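PDB 3W57: C2 domain protein from Scophthalmus maximus, which binds calcium ions through loops at one end of its C2 domain and may take part in wide-pore channel activity. Local coordinates for residues A[39-44]-A[63-68]; A[43-48]-A[55-60]. One frame throughout, in Å; residues are numbered along the deposited sequence.

Interaction 1: residues A[39-44]-A[63-68]. With CA (calcium ion), chain E; CA (calcium ion), chain C.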
ATOM      1  N   MET A  39       9.839  18.739  -6.795  1.00 12.03           N
ATOM      2  CA  MET A  39       9.154  19.780  -7.539  1.00 13.84           C
ATOM      3  C   MET A  39       7.659  19.556  -7.511  1.00 14.55           C
ATOM      4  O   MET A  39       7.114  18.828  -8.351  1.00 17.01           O
ATOM      5  CB  MET A  39       9.631  19.788  -8.987  1.00 19.38           C
ATOM      6  CG  MET A  39      11.087  20.124  -9.105  1.00 22.85           C
ATOM      7  SD  MET A  39      11.599  20.151 -10.822  1.00 29.11           S
ATOM      8  CE  MET A  39      11.515  18.407 -11.219  1.00 24.63           C
ATOM      9  N   GLY A  40       6.996  20.174  -6.540  1.00 10.56           N
ATOM     10  CA  GLY A  40       5.552  20.198  -6.531  1.00  8.99           C
ATOM     11  C   GLY A  40       4.927  19.042  -5.782  1.00  7.43           C
ATOM     12  O   GLY A  40       5.532  18.468  -4.886  1.00 10.20           O
ATOM     13  N   ILE A  41       3.714  18.679  -6.186  1.00  7.70           N
ATOM     14  CA  ILE A  41       2.918  17.734  -5.419  1.00  7.44           C
ATOM     15  C   ILE A  41       3.273  16.300  -5.777  1.00  7.09           C
ATOM     16  O   ILE A  41       3.461  15.975  -6.938  1.00  7.82           O
ATOM     17  CB  ILE A  41       1.412  18.010  -5.613  1.00  9.90           C
ATOM     18  CG1 ILE A  41       1.128  19.474  -5.263  1.00  9.90           C
ATOM     19  CG2 ILE A  41       0.558  17.057  -4.782  1.00  8.14           C
ATOM     20  CD1 ILE A  41      -0.294  19.919  -5.538  1.00 13.64           C
ATOM     21  N   THR A  42       3.387  15.460  -4.761  1.00  5.72           N
ATOM     22  CA  THR A  42       3.786  14.063  -4.915  1.00  5.27           C
ATOM     23  C   THR A  42       2.838  13.228  -5.798  1.00  6.73           C
ATOM     24  O   THR A  42       1.635  13.507  -5.908  1.00  6.80           O
ATOM     25  CB  THR A  42       3.952  13.431  -3.522  1.00  5.13           C
ATOM     26  OG1 THR A  42       5.070  14.047  -2.880  1.00  6.98           O
ATOM     27  CG2 THR A  42       4.189  11.938  -3.583  1.00  5.40           C
ATOM     28  N   ASP A  43       3.416  12.209  -6.431  1.00  5.06           N
ATOM     29  CA  ASP A  43       2.741  11.362  -7.413  1.00  4.70           C
ATOM     30  C   ASP A  43       2.774   9.923  -6.917  1.00  7.64           C
ATOM     31  O   ASP A  43       3.559   9.094  -7.382  1.00  6.35           O
ATOM     32  CB  ASP A  43       3.476  11.518  -8.738  1.00  7.30           C
ATOM     33  CG  ASP A  43       3.763  12.969  -9.031  1.00  6.70           C
ATOM     34  OD1 ASP A  43       2.786  13.689  -9.317  1.00  7.47           O
ATOM     35  OD2 ASP A  43       4.928  13.411  -8.920  1.00  6.17           O
ATOM     36  N   GLY A  44       1.906   9.633  -5.952  1.00  5.16           N
ATOM     37  CA  GLY A  44       2.003   8.385  -5.212  1.00  4.96           C
ATOM     38  C   GLY A  44       1.445   7.152  -5.897  1.00  6.28           C
ATOM     39  O   GLY A  44       0.486   7.223  -6.672  1.00  4.73           O
ATOM     40  N   ASN A  63       0.039  14.210  -8.771  1.00  5.61           N
ATOM     41  CA  ASN A  63      -0.133  15.526  -8.168  1.00  6.52           C
ATOM     42  C   ASN A  63      -1.249  15.552  -7.144  1.00  9.75           C
ATOM     43  O   ASN A  63      -2.156  16.398  -7.206  1.00  8.54           O
ATOM     44  CB  ASN A  63      -0.396  16.543  -9.263  1.00  8.60           C
ATOM     45  CG  ASN A  63       0.745  16.624 -10.226  1.00 11.07           C
ATOM     46  OD1 ASN A  63       1.891  16.714  -9.799  1.00 10.56           O
ATOM     47  ND2 ASN A  63       0.455  16.557 -11.528  1.00 13.73           N
ATOM     48  N   ASN A  64      -1.157  14.634  -6.191  1.00  5.95           N
ATOM     49  CA  ASN A  64      -2.174  14.474  -5.173  1.00  6.26           C
ATOM     50  C   ASN A  64      -1.526  14.209  -3.812  1.00  6.24           C
ATOM     51  O   ASN A  64      -0.897  13.173  -3.618  1.00  6.60           O
ATOM     52  CB  ASN A  64      -3.110  13.321  -5.582  1.00  6.27           C
ATOM     53  CG  ASN A  64      -4.422  13.304  -4.792  1.00  7.86           C
ATOM     54  OD1 ASN A  64      -4.522  13.883  -3.710  1.00  6.75           O
ATOM     55  ND2 ASN A  64      -5.425  12.588  -5.321  1.00  7.01           N
ATOM     56  N   ALA A  65      -1.667  15.148  -2.874  1.00  6.02           N
ATOM     57  CA  ALA A  65      -1.102  14.972  -1.533  1.00  5.78           C
ATOM     58  C   ALA A  65      -1.959  14.082  -0.635  1.00  5.58           C
ATOM     59  O   ALA A  65      -1.496  13.649   0.428  1.00  6.32           O
ATOM     60  CB  ALA A  65      -0.870  16.341  -0.852  1.00  8.59           C
ATOM     61  N   ASN A  66      -3.200  13.825  -1.053  1.00  6.18           N
ATOM     62  CA  ASN A  66      -4.141  13.025  -0.272  1.00  6.21           C
ATOM     63  C   ASN A  66      -4.846  12.009  -1.157  1.00  7.01           C
ATOM     64  O   ASN A  66      -6.075  12.012  -1.262  1.00  6.36           O
ATOM     65  CB  ASN A  66      -5.205  13.916   0.383  1.00  7.05           C
ATOM     66  CG  ASN A  66      -4.611  14.923   1.360  1.00  6.29           C
ATOM     67  OD1 ASN A  66      -4.198  14.565   2.468  1.00  6.97           O
ATOM     68  ND2 ASN A  66      -4.580  16.195   0.956  1.00  7.87           N
ATOM     69  N   PRO A  67      -4.075  11.130  -1.794  1.00  5.22           N
ATOM     70  CA  PRO A  67      -4.669  10.200  -2.753  1.00  4.50           C
ATOM     71  C   PRO A  67      -5.506   9.094  -2.120  1.00  6.02           C
ATOM     72  O   PRO A  67      -5.257   8.669  -0.993  1.00  5.32           O
ATOM     73  CB  PRO A  67      -3.435   9.577  -3.430  1.00  4.69           C
ATOM     74  CG  PRO A  67      -2.376   9.603  -2.355  1.00  6.37           C
ATOM     75  CD  PRO A  67      -2.626  10.906  -1.618  1.00  5.93           C
ATOM     76  N   TRP A  68      -6.492   8.621  -2.865  1.00  5.52           N
ATOM     77  CA  TRP A  68      -7.071   7.319  -2.593  1.00  3.90           C
ATOM     78  C   TRP A  68      -7.100   6.574  -3.921  1.00  6.14           C
ATOM     79  O   TRP A  68      -7.116   7.206  -4.976  1.00  5.89           O
ATOM     80  CB  TRP A  68      -8.450   7.408  -1.918  1.00  5.34           C
ATOM     81  CG  TRP A  68      -9.574   7.981  -2.727  1.00  6.15           C
ATOM     82  CD1 TRP A  68      -9.968   9.295  -2.804  1.00  6.61           C
ATOM     83  CD2 TRP A  68     -10.506   7.235  -3.520  1.00  6.62           C
ATOM     84  NE1 TRP A  68     -11.071   9.413  -3.630  1.00  6.71           N
ATOM     85  CE2 TRP A  68     -11.421   8.163  -4.077  1.00  7.18           C
ATOM     86  CE3 TRP A  68     -10.639   5.868  -3.836  1.00  6.63           C
ATOM     87  CZ2 TRP A  68     -12.461   7.770  -4.918  1.00  7.63           C
ATOM     88  CZ3 TRP A  68     -11.684   5.482  -4.666  1.00  8.23           C
ATOM     89  CH2 TRP A  68     -12.573   6.435  -5.208  1.00  7.55           C
TER
HETATM   90 CA    CA E 203       4.000  15.816  -9.252  1.00  7.97          CA
HETATM   91 CA    CA C 201       7.205  12.654  -8.404  1.00  6.29          CA
HETATM   92  O   HOH W   1       4.321  18.110 -10.097  1.00 12.19           O
HETATM   93  O   HOH W   2       6.276  16.459  -8.655  1.00  9.24           O
HETATM   94  O   HOH W   3      -0.398  10.705  -4.909  1.00  5.53           O
HETATM   95  O   HOH W   4       7.258  13.846 -10.694  1.00 11.26           O
HETATM   96  O   HOH W   5       4.693  15.201 -11.531  1.00 12.60           O
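The backbones of I41 and N63 approach to 4.7 Å between their CA atoms, two loop segments brought together by a hydrogen bond from N64 N to T42 O (3.0 Å, N-H...O 157°). Next to it, N63 N donates to D43 OD1 at 2.8 Å, meeting that oxygen on its anti side and 22° out of the carboxylate plane. The same carboxylate grips a calcium ion with both oxygens, and OD2 also reaches a second calcium, 2.5 Å away, so D43 bridges two metals while its OD1 serves both metal and peptide N-H. The CB of N63 leaves the backbone away from 39-44, but CG sits beside the backbone N (chi1 -61°) and the amide comes back to place OD1 2.4 Å from the first calcium. I41 supplies its carbonyl O to this ion at 2.4 Å, and three waters complete seven ligand atoms. The I41 side chain does different work: its CG2 branch lies against the N63-N64 peptide, 3.3 Å from N64 N, and reaches A65 CB at 4.2 Å. A water accepts from G44 N and donates to N64 O, extending the polar seam, and N64 OD1 accepts from N66 N in an Asx turn. D37, D90, D92, the carbonyl of E91 and a water complete the second site, typical of a C2 calcium cluster. T42 OG1 bonds to P35 O, while A65 and P67 make backbone bonds to L34 and V31; the contact thus joins the 22-32/44-50 connection to the 53-57/73-78 connection.

Interaction 2: residues A[43-48]-A[55-60]. With CA (calcium ion), chain C; CA (calcium ion), chain E.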
ATOM      1  N   ASP A  43       3.416  12.209  -6.431  1.00  5.06           N
ATOM      2  CA  ASP A  43       2.741  11.362  -7.413  1.00  4.70           C
ATOM      3  C   ASP A  43       2.774   9.923  -6.917  1.00  7.64           C
ATOM      4  O   ASP A  43       3.559   9.094  -7.382  1.00  6.35           O
ATOM      5  CB  ASP A  43       3.476  11.518  -8.738  1.00  7.30           C
ATOM      6  CG  ASP A  43       3.763  12.969  -9.031  1.00  6.70           C
ATOM      7  OD1 ASP A  43       2.786  13.689  -9.317  1.00  7.47           O
ATOM      8  OD2 ASP A  43       4.928  13.411  -8.920  1.00  6.17           O
ATOM      9  N   GLY A  44       1.906   9.633  -5.952  1.00  5.16           N
ATOM     10  CA  GLY A  44       2.003   8.385  -5.212  1.00  4.96           C
ATOM     11  C   GLY A  44       1.445   7.152  -5.897  1.00  6.28           C
ATOM     12  O   GLY A  44       0.486   7.223  -6.672  1.00  4.73           O
ATOM     13  N   TYR A  45       2.049   6.013  -5.583  1.00  5.31           N
ATOM     14  CA  TYR A  45       1.486   4.700  -5.920  1.00  4.98           C
ATOM     15  C   TYR A  45       1.902   3.720  -4.833  1.00  6.02           C
ATOM     16  O   TYR A  45       2.819   4.010  -4.054  1.00  6.73           O
ATOM     17  CB  TYR A  45       1.911   4.217  -7.318  1.00  4.89           C
ATOM     18  CG  TYR A  45       3.375   3.880  -7.508  1.00  7.05           C
ATOM     19  CD1 TYR A  45       3.825   2.570  -7.407  1.00  8.21           C
ATOM     20  CD2 TYR A  45       4.311   4.879  -7.795  1.00  5.07           C
ATOM     21  CE1 TYR A  45       5.181   2.261  -7.602  1.00  9.80           C
ATOM     22  CE2 TYR A  45       5.660   4.581  -7.983  1.00  6.32           C
ATOM     23  CZ  TYR A  45       6.085   3.270  -7.886  1.00 11.51           C
ATOM     24  OH  TYR A  45       7.423   2.952  -8.088  1.00  9.86           O
ATOM     25  N   VAL A  46       1.208   2.587  -4.748  1.00  5.82           N
ATOM     26  CA  VAL A  46       1.496   1.615  -3.703  1.00  4.69           C
ATOM     27  C   VAL A  46       1.865   0.283  -4.336  1.00  6.74           C
ATOM     28  O   VAL A  46       1.182  -0.186  -5.245  1.00  6.79           O
ATOM     29  CB  VAL A  46       0.278   1.404  -2.778  1.00  4.92           C
ATOM     30  CG1 VAL A  46       0.620   0.418  -1.668  1.00  6.67           C
ATOM     31  CG2 VAL A  46      -0.192   2.737  -2.190  1.00  6.21           C
ATOM     32  N   LYS A  47       2.953  -0.322  -3.867  1.00  5.69           N
ATOM     33  CA  LYS A  47       3.306  -1.690  -4.277  1.00  6.00           C
ATOM     34  C   LYS A  47       2.915  -2.620  -3.142  1.00  7.59           C
ATOM     35  O   LYS A  47       3.078  -2.270  -1.974  1.00  9.43           O
ATOM     36  CB  LYS A  47       4.807  -1.837  -4.522  1.00  9.98           C
ATOM     37  CG  LYS A  47       5.414  -0.940  -5.586  1.00 11.96           C
ATOM     38  CD  LYS A  47       6.868  -1.402  -5.830  1.00 15.35           C
ATOM     39  CE  LYS A  47       7.650  -0.435  -6.696  1.00 16.60           C
ATOM     40  NZ  LYS A  47       9.059  -0.923  -6.875  1.00 22.62           N
ATOM     41  N   VAL A  48       2.420  -3.807  -3.491  1.00  7.00           N
ATOM     42  CA  VAL A  48       1.823  -4.731  -2.523  1.00  7.29           C
ATOM     43  C   VAL A  48       2.491  -6.104  -2.581  1.00 10.07           C
ATOM     44  O   VAL A  48       2.621  -6.682  -3.660  1.00  8.87           O
ATOM     45  CB  VAL A  48       0.321  -4.920  -2.793  1.00  8.87           C
ATOM     46  CG1 VAL A  48      -0.297  -5.848  -1.768  1.00  7.61           C
ATOM     47  CG2 VAL A  48      -0.392  -3.558  -2.805  1.00  8.88           C
ATOM     48  N   LEU A  55       2.213  -8.803  -5.446  1.00  9.45           N
ATOM     49  CA  LEU A  55       0.790  -8.790  -5.789  1.00  8.87           C
ATOM     50  C   LEU A  55       0.427  -7.655  -6.745  1.00 12.80           C
ATOM     51  O   LEU A  55      -0.722  -7.547  -7.183  1.00 14.83           O
ATOM     52  CB  LEU A  55      -0.062  -8.694  -4.523  1.00 11.17           C
ATOM     53  CG  LEU A  55       0.126  -9.821  -3.510  1.00 13.12           C
ATOM     54  CD1 LEU A  55      -0.961  -9.730  -2.434  1.00 15.10           C
ATOM     55  CD2 LEU A  55       0.100 -11.176  -4.216  1.00 12.71           C
ATOM     56  N   GLY A  56       1.407  -6.811  -7.050  1.00 10.85           N
ATOM     57  CA  GLY A  56       1.241  -5.756  -8.034  1.00 13.53           C
ATOM     58  C   GLY A  56       1.277  -4.361  -7.437  1.00 11.84           C
ATOM     59  O   GLY A  56       1.658  -4.166  -6.278  1.00  9.44           O
ATOM     60  N   GLU A  57       0.869  -3.381  -8.229  1.00  9.92           N
ATOM     61  CA  GLU A  57       0.937  -1.996  -7.778  1.00 10.14           C
ATOM     62  C   GLU A  57      -0.257  -1.208  -8.281  1.00  8.70           C
ATOM     63  O   GLU A  57      -0.891  -1.581  -9.275  1.00 10.08           O
ATOM     64  CB  GLU A  57       2.255  -1.338  -8.209  1.00 13.82           C
ATOM     65  CG  GLU A  57       2.431  -1.171  -9.705  1.00 16.42           C
ATOM     66  CD  GLU A  57       3.812  -0.635 -10.081  1.00 21.24           C
ATOM     67  OE1 GLU A  57       3.901   0.098 -11.088  1.00 27.30           O
ATOM     68  OE2 GLU A  57       4.801  -0.943  -9.381  1.00 18.72           O
ATOM     69  N   THR A  58      -0.601  -0.143  -7.565  1.00  5.25           N
ATOM     70  CA  THR A  58      -1.674   0.729  -8.035  1.00  7.20           C
ATOM     71  C   THR A  58      -1.166   1.595  -9.169  1.00  8.04           C
ATOM     72  O   THR A  58       0.052   1.716  -9.379  1.00  7.80           O
ATOM     73  CB  THR A  58      -2.173   1.698  -6.936  1.00  6.67           C
ATOM     74  OG1 THR A  58      -1.150   2.672  -6.625  1.00  6.53           O
ATOM     75  CG2 THR A  58      -2.600   0.948  -5.668  1.00  6.21           C
ATOM     76  N   SER A  59      -2.100   2.228  -9.881  1.00  8.26           N
ATOM     77  CA  SER A  59      -1.735   3.325 -10.771  1.00  6.80           C
ATOM     78  C   SER A  59      -1.171   4.485  -9.968  1.00  7.26           C
ATOM     79  O   SER A  59      -1.301   4.544  -8.737  1.00  7.20           O
ATOM     80  CB  SER A  59      -2.937   3.805 -11.581  1.00  8.33           C
ATOM     81  OG  SER A  59      -3.972   4.274 -10.729  1.00  8.54           O
ATOM     82  N   VAL A  60      -0.528   5.400 -10.677  1.00  7.05           N
ATOM     83  CA  VAL A  60       0.005   6.602 -10.046  1.00  4.30           C
ATOM     84  C   VAL A  60      -1.129   7.616  -9.933  1.00  6.35           C
ATOM     85  O   VAL A  60      -1.886   7.840 -10.897  1.00  9.95           O
ATOM     86  CB  VAL A  60       1.166   7.189 -10.891  1.00  5.75           C
ATOM     87  CG1 VAL A  60       1.659   8.487 -10.295  1.00  5.63           C
ATOM     88  CG2 VAL A  60       2.313   6.187 -10.994  1.00  8.73           C
TER
HETATM   89 CA    CA C 201       7.205  12.654  -8.404  1.00  6.29          CA
HETATM   90 CA    CA E 203       4.000  15.816  -9.252  1.00  7.97          CA
HETATM   91  O   HOH W   6       7.277   0.542 -10.245  1.00 26.99           O
HETATM   92  O   HOH W   4       7.258  13.846 -10.694  1.00 11.26           O
HETATM   93  O   HOH W   5       4.693  15.201 -11.531  1.00 12.60           O
HETATM   94  O   HOH W   1       4.321  18.110 -10.097  1.00 12.19           O
HETATM   95  O   HOH W   2       6.276  16.459  -8.655  1.00  9.24           O
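V46 and T58 exchange two hydrogen bonds of unequal kind: T58 N donates to V46 O at 2.9 Å, in the carbonyl plane, but V46 N is answered by the side-chain oxygen T58 OG1, at 3.0 Å and 161°. With OG1 between the backbone N and the carbonyl carbon (chi1 68°), the hydroxyl faces strand 44-48 and itself donates to S59 O, 2.8 Å away. A valine in its place, lacking that hydroxyl, would probably leave the V46 N-H without its acceptor and S59 O without the hydroxyl that donates to it. Further along the hairpin both bonds run between backbone atoms: V48 N donates to G56 O at 2.9 Å, and L55 N to V48 O at 2.8 Å. K47 and E57 form an antiparallel non-hydrogen-bonded pair, their side chains side by side and pointing the same way. E57 OE2 comes 3.7 Å from Y45 CE1, ring and carboxylate planes 50° apart, and one water donates to both Y45 OH and OE2. On the CD2 side of the Y45 ring, V60 CG2 approaches CD2 obliquely at 4.0 Å, while the CG1 branch of V60 rests near D43 CB. In the next shell, D96 OD2 hydrogen-bonds Y45 OH and the ring of H89 meets the Y45 ring, which together position it. L26 and F73 of the facing sheet pack on V48, with L86 from adjoining strand 83-90; L29, F73 and the loop residue W69 pack on T58. The chemistry thus divides by face: hydrocarbon around V46, V48 and T58, polar groups around Y45, K47 and E57. There K47 NZ stays 4.9 Å from E57 OE2, too far for a salt bridge, and any attraction is probably a longer-range one.

How the interactions relate
After strand 22-32 the chain enters a calcium-binding loop and passes through 39-44, where interaction 1 begins, then runs straight into strand 44-50, where interaction 2 begins; D43 and G44 belong to both. The tight turn after residue 50 sends strand 53-57 back, and interaction 2 closes the hairpin with 55-60. Interaction 1 closes later, at 63-68, so it encloses the hairpin in sequence and the two do not cross. Their centres lie about 13 Å apart. Interaction 2 ties two neighbouring strands of one four-stranded sheet, whereas interaction 1 joins the two connections that lead between that sheet and the one holding strands 22-32 and 73-78.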